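Local structure of allergen Aed a 2 (Aedes aegypti, 3DXL) at residues C16-L21 with V211-K216; K249-S254 with D258-A263; F264-V269 with Y274-P279. The protein binds and sequesters host biogenic amines and eicosanoids such as leukotrienes in two separate pockets, countering the vertebrate response to mosquito blood feeding. All blocks are in the same frame, centred on the assembly; numbering follows the deposited sequence.

Contact 1 (C16-L21 with V211-K216)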
loop_
_atom_site.group_PDB
_atom_site.type_symbol
_atom_site.label_atom_id
_atom_site.label_comp_id
_atom_site.label_asym_id
_atom_site.label_seq_id
_atom_site.Cartn_x
_atom_site.Cartn_y
_atom_site.Cartn_z
ATOM N N CYS A 16 -1.328 7.754 3.518
ATOM C CA CYS A 16 -1.175 9.196 3.576
ATOM C C CYS A 16 -1.873 9.789 4.801
ATOM O O CYS A 16 -1.355 10.729 5.411
ATOM C CB CYS A 16 -1.674 9.813 2.279
ATOM S SG CYS A 16 -0.567 9.475 0.890
ATOM N N MET A 17 -3.014 9.220 5.202
ATOM C CA MET A 17 -3.659 9.668 6.429
ATOM C C MET A 17 -2.834 9.286 7.652
ATOM O O MET A 17 -2.648 10.102 8.554
ATOM C CB MET A 17 -5.084 9.137 6.543
ATOM C CG MET A 17 -6.027 9.835 5.588
ATOM S SD MET A 17 -7.752 9.481 5.905
ATOM C CE MET A 17 -7.842 7.820 5.234
ATOM N N GLU A 18 -2.308 8.055 7.674
ATOM C CA GLU A 18 -1.480 7.611 8.799
ATOM C C GLU A 18 -0.295 8.554 9.012
ATOM O O GLU A 18 0.036 8.906 10.147
ATOM C CB GLU A 18 -1.015 6.170 8.586
ATOM C CG GLU A 18 -0.332 5.577 9.822
ATOM C CD GLU A 18 -0.005 4.109 9.676
ATOM O OE1 GLU A 18 -0.833 3.347 9.148
ATOM O OE2 GLU A 18 1.080 3.702 10.127
ATOM N N ASP A 19 0.313 8.984 7.910
ATOM C CA ASP A 19 1.500 9.822 7.988
ATOM C C ASP A 19 1.230 11.304 8.268
ATOM O O ASP A 19 2.150 12.037 8.640
ATOM C CB ASP A 19 2.321 9.683 6.708
ATOM C CG ASP A 19 3.060 8.363 6.628
ATOM O OD1 ASP A 19 3.172 7.654 7.654
ATOM O OD2 ASP A 19 3.536 8.047 5.526
ATOM N N ASN A 20 -0.012 11.754 8.069
ATOM C CA ASN A 20 -0.293 13.189 8.098
ATOM C C ASN A 20 -1.362 13.661 9.062
ATOM O O ASN A 20 -1.433 14.854 9.359
ATOM C CB ASN A 20 -0.551 13.701 6.681
ATOM C CG ASN A 20 0.684 13.627 5.825
ATOM O OD1 ASN A 20 1.621 14.412 6.004
ATOM N ND2 ASN A 20 0.719 12.664 4.915
ATOM N N LEU A 21 -2.201 12.764 9.566
ATOM C CA LEU A 21 -3.173 13.175 10.572
ATOM C C LEU A 21 -2.451 13.776 11.769
ATOM O O LEU A 21 -1.391 13.297 12.163
ATOM C CB LEU A 21 -3.996 11.980 11.048
ATOM C CG LEU A 21 -5.129 11.501 10.145
ATOM C CD1 LEU A 21 -5.620 10.148 10.615
ATOM C CD2 LEU A 21 -6.271 12.500 10.132
ATOM N N VAL A 211 10.690 -1.378 4.489
ATOM C CA VAL A 211 11.140 -2.387 5.459
ATOM C C VAL A 211 11.523 -1.693 6.763
ATOM O O VAL A 211 11.161 -2.129 7.856
ATOM C CB VAL A 211 12.320 -3.227 4.941
ATOM C CG1 VAL A 211 12.549 -4.406 5.860
ATOM C CG2 VAL A 211 12.050 -3.722 3.538
ATOM N N LYS A 212 12.230 -0.573 6.635
ATOM C CA LYS A 212 12.631 0.206 7.801
ATOM C C LYS A 212 11.436 0.698 8.602
ATOM O O LYS A 212 11.459 0.692 9.826
ATOM C CB LYS A 212 13.504 1.395 7.398
ATOM C CG LYS A 212 14.907 0.994 6.967
ATOM C CD LYS A 212 15.661 2.161 6.331
ATOM C CE LYS A 212 15.866 3.292 7.318
ATOM N NZ LYS A 212 16.641 4.419 6.710
ATOM N N ARG A 213 10.391 1.139 7.892
ATOM C CA ARG A 213 9.172 1.619 8.511
ATOM C C ARG A 213 8.628 0.563 9.473
ATOM O O ARG A 213 8.248 0.867 10.593
ATOM C CB ARG A 213 8.139 1.944 7.424
ATOM C CG ARG A 213 6.871 2.606 7.922
ATOM C CD ARG A 213 5.889 2.846 6.777
ATOM N NE ARG A 213 4.969 3.945 7.102
ATOM C CZ ARG A 213 3.855 3.813 7.812
ATOM N NH1 ARG A 213 3.481 2.621 8.262
ATOM N NH2 ARG A 213 3.094 4.869 8.066
ATOM N N ASP A 214 8.588 -0.681 9.007
ATOM C CA ASP A 214 8.055 -1.772 9.821
ATOM C C ASP A 214 8.949 -2.156 11.007
ATOM O O ASP A 214 8.445 -2.521 12.062
ATOM C CB ASP A 214 7.746 -2.983 8.952
ATOM C CG ASP A 214 6.468 -2.806 8.145
ATOM O OD1 ASP A 214 5.700 -1.844 8.407
ATOM O OD2 ASP A 214 6.234 -3.643 7.245
ATOM N N PHE A 215 10.267 -2.032 10.844
ATOM C CA PHE A 215 11.179 -2.193 11.985
ATOM C C PHE A 215 10.941 -1.129 13.051
ATOM O O PHE A 215 10.867 -1.434 14.248
ATOM C CB PHE A 215 12.645 -2.149 11.548
ATOM C CG PHE A 215 13.233 -3.501 11.220
ATOM C CD1 PHE A 215 12.623 -4.332 10.289
ATOM C CD2 PHE A 215 14.426 -3.912 11.806
ATOM C CE1 PHE A 215 13.172 -5.569 9.972
ATOM C CE2 PHE A 215 14.983 -5.154 11.492
ATOM C CZ PHE A 215 14.356 -5.971 10.568
ATOM N N LYS A 216 10.794 0.127 12.617
ATOM C CA LYS A 216 10.593 1.200 13.572
ATOM C C LYS A 216 9.287 1.029 14.337
ATOM O O LYS A 216 9.215 1.331 15.527
ATOM C CB LYS A 216 10.677 2.563 12.888
ATOM C CG LYS A 216 12.083 2.881 12.406
ATOM C CD LYS A 216 12.194 4.243 11.753
ATOM C CE LYS A 216 13.619 4.482 11.263
ATOM N NZ LYS A 216 13.721 5.709 10.421
HETATM O O HOH W 1 5.673 6.460 5.875
#
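Arg213 reaches across from one helix and sets its guanidinium against two consecutive acids of the other, Glu18 and Asp19, forming a salt-bridge network. The nearest CA atoms, those of Asp19 and Arg213, lie 11.2 Å apart, so the side chains alone close the gap. Arg213 spans it with CG anti to the backbone N (chi1 -173°) and an extended chain as far as NE.

Both carboxylates sit at the guanidinium edge, near its plane, but they are turned differently. Asp19 comes from the opposite direction, its carboxylate turned 45° from the guanidinium plane, and offers OD1 on its syn side, with the donor somewhat out of the carboxylate plane, giving the short bond from Arg213 NH2 to Asp19 OD1 (2.8 Å). Glu18 comes across the arginine at a slant, its carboxylate plane 60° from that of the guanidinium. Its OE2 takes both terminal nitrogens, at 3.1 Å from Arg213 NH2 and 3.2 Å from Arg213 NH1, and both donors approach from the same face of the carboxylate, above its plane. This is an end-on grip on one oxygen rather than a two-oxygen bridge. A water completes the edge: it accepts from Arg213 NE at 2.9 Å and donates to Asp19 OD2 at 2.7 Å. All three guanidinium nitrogens are therefore engaged, which should restrict its rotation.

The network is a surface contact between helix 6-20 and helix 208-217, which belong to the two successive PBP/GOBP regions of the chain. On helix 6-20, Cys16 is disulfide-bonded to Cys53 of helix 45-58, and Met17 packs on helix 27-34.

Contact 2 (K249-S254 with D258-A263); sequences KCLVES and DDFKEA
Phe260 packs against Leu251 and Val252 where two consecutive helices of the all-helical odorant-binding-protein (PBP/GOBP) fold, 243-253 and 257-271, are joined by a short turn. The short axes approach to 8.9 Å, with 118° between their N-to-C directions.

The contact between the helices is apolar, with no hydrogen bond between the segments. Its centre is a CH-pi interaction: Leu251 CB stands 3.9 Å from the centroid of the Phe260 ring, 9° off the normal and hence almost directly over the face. Phe260 has CG anti to the backbone N (chi1 171°), which directs the ring toward Leu251. Leu251 CD1 adds an apolar contact with Phe260 CE1 at 3.7 Å. Val252 crosses Phe260 obliquely, its CG2 3.6 Å from Phe260 CE2, while its CG1 lies loosely beside the aliphatic end of Lys261. Outside the pair, Leu251 also packs on helix 223-234, and Phe260 meets Phe215 of helix 208-217.

Polar bonds stay within 249-254. Lys249 NZ forms a salt bridge with Glu253 OE2 on its syn lone pair, one turn along. Near Ser254, Leu251 O accepts two donors from the same face of its carbonyl plane: Ser254 N at 3.2 Å and Ser254 OG at 2.8 Å.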
loop_
_atom_site.group_PDB
_atom_site.type_symbol
_atom_site.label_atom_id
_atom_site.label_comp_id
_atom_site.label_asym_id
_atom_site.label_seq_id
_atom_site.Cartn_x
_atom_site.Cartn_y
_atom_site.Cartn_z
ATOM N N LYS A 249 14.060 -14.554 1.647
ATOM C CA LYS A 249 14.990 -15.593 2.089
ATOM C C LYS A 249 16.204 -14.975 2.782
ATOM O O LYS A 249 16.615 -15.418 3.857
ATOM C CB LYS A 249 15.429 -16.406 0.883
ATOM C CG LYS A 249 16.517 -17.433 1.178
ATOM C CD LYS A 249 16.791 -18.290 -0.036
ATOM C CE LYS A 249 18.005 -19.205 0.158
ATOM N NZ LYS A 249 17.790 -20.302 1.158
ATOM N N CYS A 250 16.774 -13.945 2.163
ATOM C CA CYS A 250 17.948 -13.284 2.701
ATOM C C CYS A 250 17.682 -12.743 4.102
ATOM O O CYS A 250 18.456 -12.983 5.023
ATOM C CB CYS A 250 18.406 -12.171 1.763
ATOM S SG CYS A 250 20.079 -11.573 2.051
ATOM N N LEU A 251 16.565 -12.036 4.272
ATOM C CA LEU A 251 16.213 -11.477 5.568
ATOM C C LEU A 251 15.988 -12.566 6.620
ATOM O O LEU A 251 16.485 -12.458 7.744
ATOM C CB LEU A 251 14.987 -10.570 5.454
ATOM C CG LEU A 251 15.281 -9.201 4.826
ATOM C CD1 LEU A 251 14.009 -8.578 4.281
ATOM C CD2 LEU A 251 15.938 -8.294 5.842
ATOM N N VAL A 252 15.243 -13.603 6.241
ATOM C CA VAL A 252 14.906 -14.704 7.148
ATOM C C VAL A 252 16.143 -15.470 7.638
ATOM O O VAL A 252 16.148 -16.015 8.743
ATOM C CB VAL A 252 13.858 -15.664 6.492
ATOM C CG1 VAL A 252 13.719 -16.984 7.271
ATOM C CG2 VAL A 252 12.512 -14.965 6.386
ATOM N N GLU A 253 17.188 -15.489 6.816
ATOM C CA GLU A 253 18.415 -16.219 7.128
ATOM C C GLU A 253 19.529 -15.327 7.670
ATOM O O GLU A 253 20.611 -15.819 7.994
ATOM C CB GLU A 253 18.855 -16.983 5.881
ATOM C CG GLU A 253 17.834 -18.067 5.490
ATOM C CD GLU A 253 18.094 -18.745 4.149
ATOM O OE1 GLU A 253 19.123 -18.462 3.499
ATOM O OE2 GLU A 253 17.246 -19.568 3.739
ATOM N N SER A 254 19.250 -14.029 7.811
ATOM C CA SER A 254 20.265 -13.025 8.171
ATOM C C SER A 254 20.423 -12.810 9.678
ATOM O O SER A 254 19.659 -13.327 10.478
ATOM C CB SER A 254 19.903 -11.681 7.537
ATOM O OG SER A 254 18.881 -11.055 8.292
ATOM N N ASP A 258 15.443 -12.279 13.652
ATOM C CA ASP A 258 14.462 -12.193 14.724
ATOM C C ASP A 258 13.687 -10.881 14.690
ATOM O O ASP A 258 12.458 -10.886 14.785
ATOM C CB ASP A 258 15.115 -12.425 16.088
ATOM C CG ASP A 258 15.677 -13.829 16.225
ATOM O OD1 ASP A 258 14.998 -14.787 15.807
ATOM O OD2 ASP A 258 16.801 -13.961 16.743
ATOM N N ASP A 259 14.392 -9.766 14.522
ATOM C CA ASP A 259 13.739 -8.474 14.354
ATOM C C ASP A 259 12.870 -8.451 13.105
ATOM O O ASP A 259 11.772 -7.892 13.133
ATOM C CB ASP A 259 14.780 -7.356 14.292
ATOM C CG ASP A 259 15.429 -7.090 15.627
ATOM O OD1 ASP A 259 14.997 -7.672 16.641
ATOM O OD2 ASP A 259 16.357 -6.262 15.658
ATOM N N PHE A 260 13.357 -9.048 12.018
ATOM C CA PHE A 260 12.553 -9.152 10.796
ATOM C C PHE A 260 11.243 -9.893 11.020
ATOM O O PHE A 260 10.177 -9.423 10.605
ATOM C CB PHE A 260 13.324 -9.792 9.634
ATOM C CG PHE A 260 12.451 -10.108 8.456
ATOM C CD1 PHE A 260 12.022 -9.093 7.604
ATOM C CD2 PHE A 260 12.012 -11.402 8.227
ATOM C CE1 PHE A 260 11.181 -9.373 6.533
ATOM C CE2 PHE A 260 11.177 -11.686 7.163
ATOM C CZ PHE A 260 10.769 -10.672 6.315
ATOM N N LYS A 261 11.313 -11.067 11.639
ATOM C CA LYS A 261 10.105 -11.847 11.893
ATOM C C LYS A 261 9.128 -11.056 12.761
ATOM O O LYS A 261 7.934 -11.053 12.503
ATOM C CB LYS A 261 10.447 -13.195 12.520
ATOM C CG LYS A 261 11.211 -14.116 11.575
ATOM C CD LYS A 261 11.719 -15.359 12.291
ATOM C CE LYS A 261 12.514 -16.225 11.344
ATOM N NZ LYS A 261 12.990 -17.479 12.007
ATOM N N GLU A 262 9.645 -10.354 13.764
ATOM C CA GLU A 262 8.806 -9.524 14.611
ATOM C C GLU A 262 8.122 -8.400 13.818
ATOM O O GLU A 262 6.911 -8.180 13.940
ATOM C CB GLU A 262 9.609 -8.971 15.786
ATOM C CG GLU A 262 8.733 -8.314 16.812
ATOM C CD GLU A 262 9.440 -7.899 18.093
ATOM O OE1 GLU A 262 10.633 -8.232 18.301
ATOM O OE2 GLU A 262 8.769 -7.243 18.906
ATOM N N ALA A 263 8.897 -7.716 12.985
ATOM C CA ALA A 263 8.378 -6.629 12.164
ATOM C C ALA A 263 7.343 -7.130 11.150
ATOM O O ALA A 263 6.303 -6.500 10.932
ATOM C CB ALA A 263 9.518 -5.944 11.459
#

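Contact 3 (F264-V269 with Y274-P279); sequences FDYREV and YAFNLP
Phe276 brings the outer part of its ring against Tyr266, with Phe276 CE2 lying 3.4 Å from Tyr266 OH. The two side chains run at about a right angle to each other and their ring planes are 84° apart, yet the centroids are 6.0 Å apart and the approach is oblique. Contact is therefore made by the phenol end of Tyr266 and not by ring overlap: OH meets CE2 and CZ of Phe276, while Tyr266 CE1 lies 4.2 Å from Phe276 CZ. On another part of the same ring, Val269 CG1 touches Phe276 CE1 at 4.1 Å, also obliquely. Tyr266 and Val269 stand three positions apart on one helix, so Phe276 meets residues of successive turns. It gets there with CG anti to the backbone N (chi1 -173°), which carries the ring from the loop toward the helix.

The polar part of the contact runs through water. One molecule lies 2.7 Å from Tyr266 OH and accepts from Asn277 ND2 at 3.3 Å, connecting the phenol to the residue after Phe276. The backbone that presents these two side chains is a type I beta turn from Ala275 to Leu278, with Leu278 N bonded to Ala275 O at 3.0 Å. Asn277 OD1 is bonded further on to Gln282 N, which ties the turn to a later residue of the same loop.

Helix 257-271 also carries two noradrenaline-binding residues, Asp265 and Glu268. Through Phe276 the turn packs on the same helix, although neither Asp265 nor Glu268 touches the 274-279 segment. On its other side the 274-279 loop meets the N-terminal region: Tyr274 touches Thr14 and Leu278 packs on Met17, both of helix 6-20.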
loop_
_atom_site.group_PDB
_atom_site.type_symbol
_atom_site.label_atom_id
_atom_site.label_comp_id
_atom_site.label_asym_id
_atom_site.label_seq_id
_atom_site.Cartn_x
_atom_site.Cartn_y
_atom_site.Cartn_z
ATOM N N PHE A 264 7.649 -8.260 10.523
ATOM C CA PHE A 264 6.820 -8.858 9.470
ATOM C C PHE A 264 5.514 -9.365 10.078
ATOM O O PHE A 264 4.443 -9.179 9.506
ATOM C CB PHE A 264 7.612 -10.011 8.847
ATOM C CG PHE A 264 7.292 -10.337 7.404
ATOM C CD1 PHE A 264 7.499 -9.407 6.394
ATOM C CD2 PHE A 264 6.902 -11.630 7.041
ATOM C CE1 PHE A 264 7.283 -9.750 5.065
ATOM C CE2 PHE A 264 6.682 -11.969 5.706
ATOM C CZ PHE A 264 6.876 -11.015 4.724
ATOM N N ASP A 265 5.600 -9.983 11.254
ATOM C CA ASP A 265 4.402 -10.425 11.963
ATOM C C ASP A 265 3.477 -9.248 12.260
ATOM O O ASP A 265 2.261 -9.324 12.065
ATOM C CB ASP A 265 4.741 -11.110 13.297
ATOM C CG ASP A 265 5.255 -12.533 13.139
ATOM O OD1 ASP A 265 5.261 -13.098 12.027
ATOM O OD2 ASP A 265 5.669 -13.077 14.179
ATOM N N TYR A 266 4.038 -8.149 12.753
ATOM C CA TYR A 266 3.199 -6.997 13.081
ATOM C C TYR A 266 2.625 -6.345 11.816
ATOM O O TYR A 266 1.474 -5.889 11.814
ATOM C CB TYR A 266 3.968 -5.980 13.918
ATOM C CG TYR A 266 3.128 -4.853 14.497
ATOM C CD1 TYR A 266 1.874 -5.097 15.065
ATOM C CD2 TYR A 266 3.613 -3.541 14.510
ATOM C CE1 TYR A 266 1.123 -4.060 15.610
ATOM C CE2 TYR A 266 2.867 -2.507 15.063
ATOM C CZ TYR A 266 1.632 -2.775 15.609
ATOM O OH TYR A 266 0.889 -1.768 16.172
ATOM N N ARG A 267 3.402 -6.349 10.735
ATOM C CA ARG A 267 2.876 -5.880 9.459
ATOM C C ARG A 267 1.685 -6.717 9.011
ATOM O O ARG A 267 0.700 -6.159 8.508
ATOM C CB ARG A 267 3.959 -5.840 8.383
ATOM C CG ARG A 267 3.454 -5.316 7.024
ATOM C CD ARG A 267 2.806 -3.936 7.149
ATOM N NE ARG A 267 2.357 -3.367 5.880
ATOM C CZ ARG A 267 3.128 -2.665 5.057
ATOM N NH1 ARG A 267 4.420 -2.475 5.329
ATOM N NH2 ARG A 267 2.598 -2.131 3.956
ATOM N N GLU A 268 1.752 -8.038 9.181
ATOM C CA GLU A 268 0.607 -8.873 8.812
ATOM C C GLU A 268 -0.647 -8.442 9.580
ATOM O O GLU A 268 -1.736 -8.342 9.005
ATOM C CB GLU A 268 0.898 -10.358 9.049
ATOM C CG GLU A 268 -0.218 -11.306 8.559
ATOM C CD GLU A 268 -1.398 -11.470 9.527
ATOM O OE1 GLU A 268 -1.192 -11.393 10.756
ATOM O OE2 GLU A 268 -2.536 -11.688 9.049
ATOM N N VAL A 269 -0.494 -8.202 10.877
ATOM C CA VAL A 269 -1.600 -7.769 11.717
ATOM C C VAL A 269 -2.186 -6.456 11.194
ATOM O O VAL A 269 -3.406 -6.315 11.020
ATOM C CB VAL A 269 -1.160 -7.621 13.193
ATOM C CG1 VAL A 269 -2.246 -6.943 14.026
ATOM C CG2 VAL A 269 -0.835 -8.991 13.787
ATOM N N TYR A 274 -6.478 -1.565 6.915
ATOM C CA TYR A 274 -5.596 -0.529 6.397
ATOM C C TYR A 274 -5.651 0.743 7.254
ATOM O O TYR A 274 -4.627 1.393 7.459
ATOM C CB TYR A 274 -5.876 -0.252 4.920
ATOM C CG TYR A 274 -5.249 -1.255 3.966
ATOM C CD1 TYR A 274 -4.776 -2.504 4.406
ATOM C CD2 TYR A 274 -5.141 -0.959 2.612
ATOM C CE1 TYR A 274 -4.203 -3.404 3.526
ATOM C CE2 TYR A 274 -4.586 -1.855 1.720
ATOM C CZ TYR A 274 -4.116 -3.091 2.189
ATOM O OH TYR A 274 -3.557 -3.992 1.316
ATOM N N ALA A 275 -6.824 1.039 7.820
ATOM C CA ALA A 275 -7.010 2.160 8.748
ATOM C C ALA A 275 -6.629 1.849 10.205
ATOM O O ALA A 275 -7.032 2.574 11.114
ATOM C CB ALA A 275 -8.449 2.677 8.672
ATOM N N PHE A 276 -5.838 0.787 10.417
ATOM C CA PHE A 276 -5.370 0.340 11.746
ATOM C C PHE A 276 -5.018 1.471 12.720
ATOM O O PHE A 276 -5.455 1.469 13.874
ATOM C CB PHE A 276 -4.157 -0.575 11.555
ATOM C CG PHE A 276 -3.669 -1.242 12.813
ATOM C CD1 PHE A 276 -4.180 -2.474 13.196
ATOM C CD2 PHE A 276 -2.675 -0.656 13.590
ATOM C CE1 PHE A 276 -3.714 -3.111 14.340
ATOM C CE2 PHE A 276 -2.209 -1.291 14.745
ATOM C CZ PHE A 276 -2.733 -2.516 15.113
ATOM N N ASN A 277 -4.209 2.420 12.254
ATOM C CA ASN A 277 -3.686 3.488 13.103
ATOM C C ASN A 277 -4.412 4.818 12.988
ATOM O O ASN A 277 -3.972 5.804 13.589
ATOM C CB ASN A 277 -2.197 3.697 12.815
ATOM C CG ASN A 277 -1.311 2.728 13.575
ATOM O OD1 ASN A 277 -1.566 2.434 14.737
ATOM N ND2 ASN A 277 -0.242 2.259 12.933
ATOM N N LEU A 278 -5.508 4.864 12.234
ATOM C CA LEU A 278 -6.098 6.164 11.909
ATOM C C LEU A 278 -6.888 6.828 13.045
ATOM O O LEU A 278 -6.632 7.989 13.356
ATOM C CB LEU A 278 -6.869 6.143 10.584
ATOM C CG LEU A 278 -6.071 5.664 9.368
ATOM C CD1 LEU A 278 -6.860 5.908 8.092
ATOM C CD2 LEU A 278 -4.710 6.316 9.284
ATOM N N PRO A 279 -7.843 6.113 13.682
ATOM C CA PRO A 279 -8.516 6.772 14.814
ATOM C C PRO A 279 -7.531 7.264 15.889
ATOM O O PRO A 279 -7.733 8.332 16.468
ATOM C CB PRO A 279 -9.438 5.675 15.356
ATOM C CG PRO A 279 -9.708 4.808 14.166
ATOM C CD PRO A 279 -8.386 4.760 13.449
HETATM O O HOH W 2 1.423 0.737 15.280
#

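Helix 257-271 joins contacts 2 and 3, whose segments adjoin in sequence although their centres are 18 Å apart. Contact 1 touches both. Toward contact 2, about 19 Å away between centres, Phe215 CZ packs 3.5 Å from Phe260 N. Toward contact 3, only about 10 Å away, a weak bond runs from Asn277 ND2 to Glu18 OE2 at 3.4 Å. Contact 3 is the one holding noradrenaline-binding residues, Asp265 and Glu268; in contact 2 the Lys261 side chain lies about 5 Å from that of Asp265. Contact 1 lies away from the known ligand-binding residues, but reaches the helix that carries these two through the salt bridge of Asp214 OD2 with Arg267 NH1 at 2.9 Å.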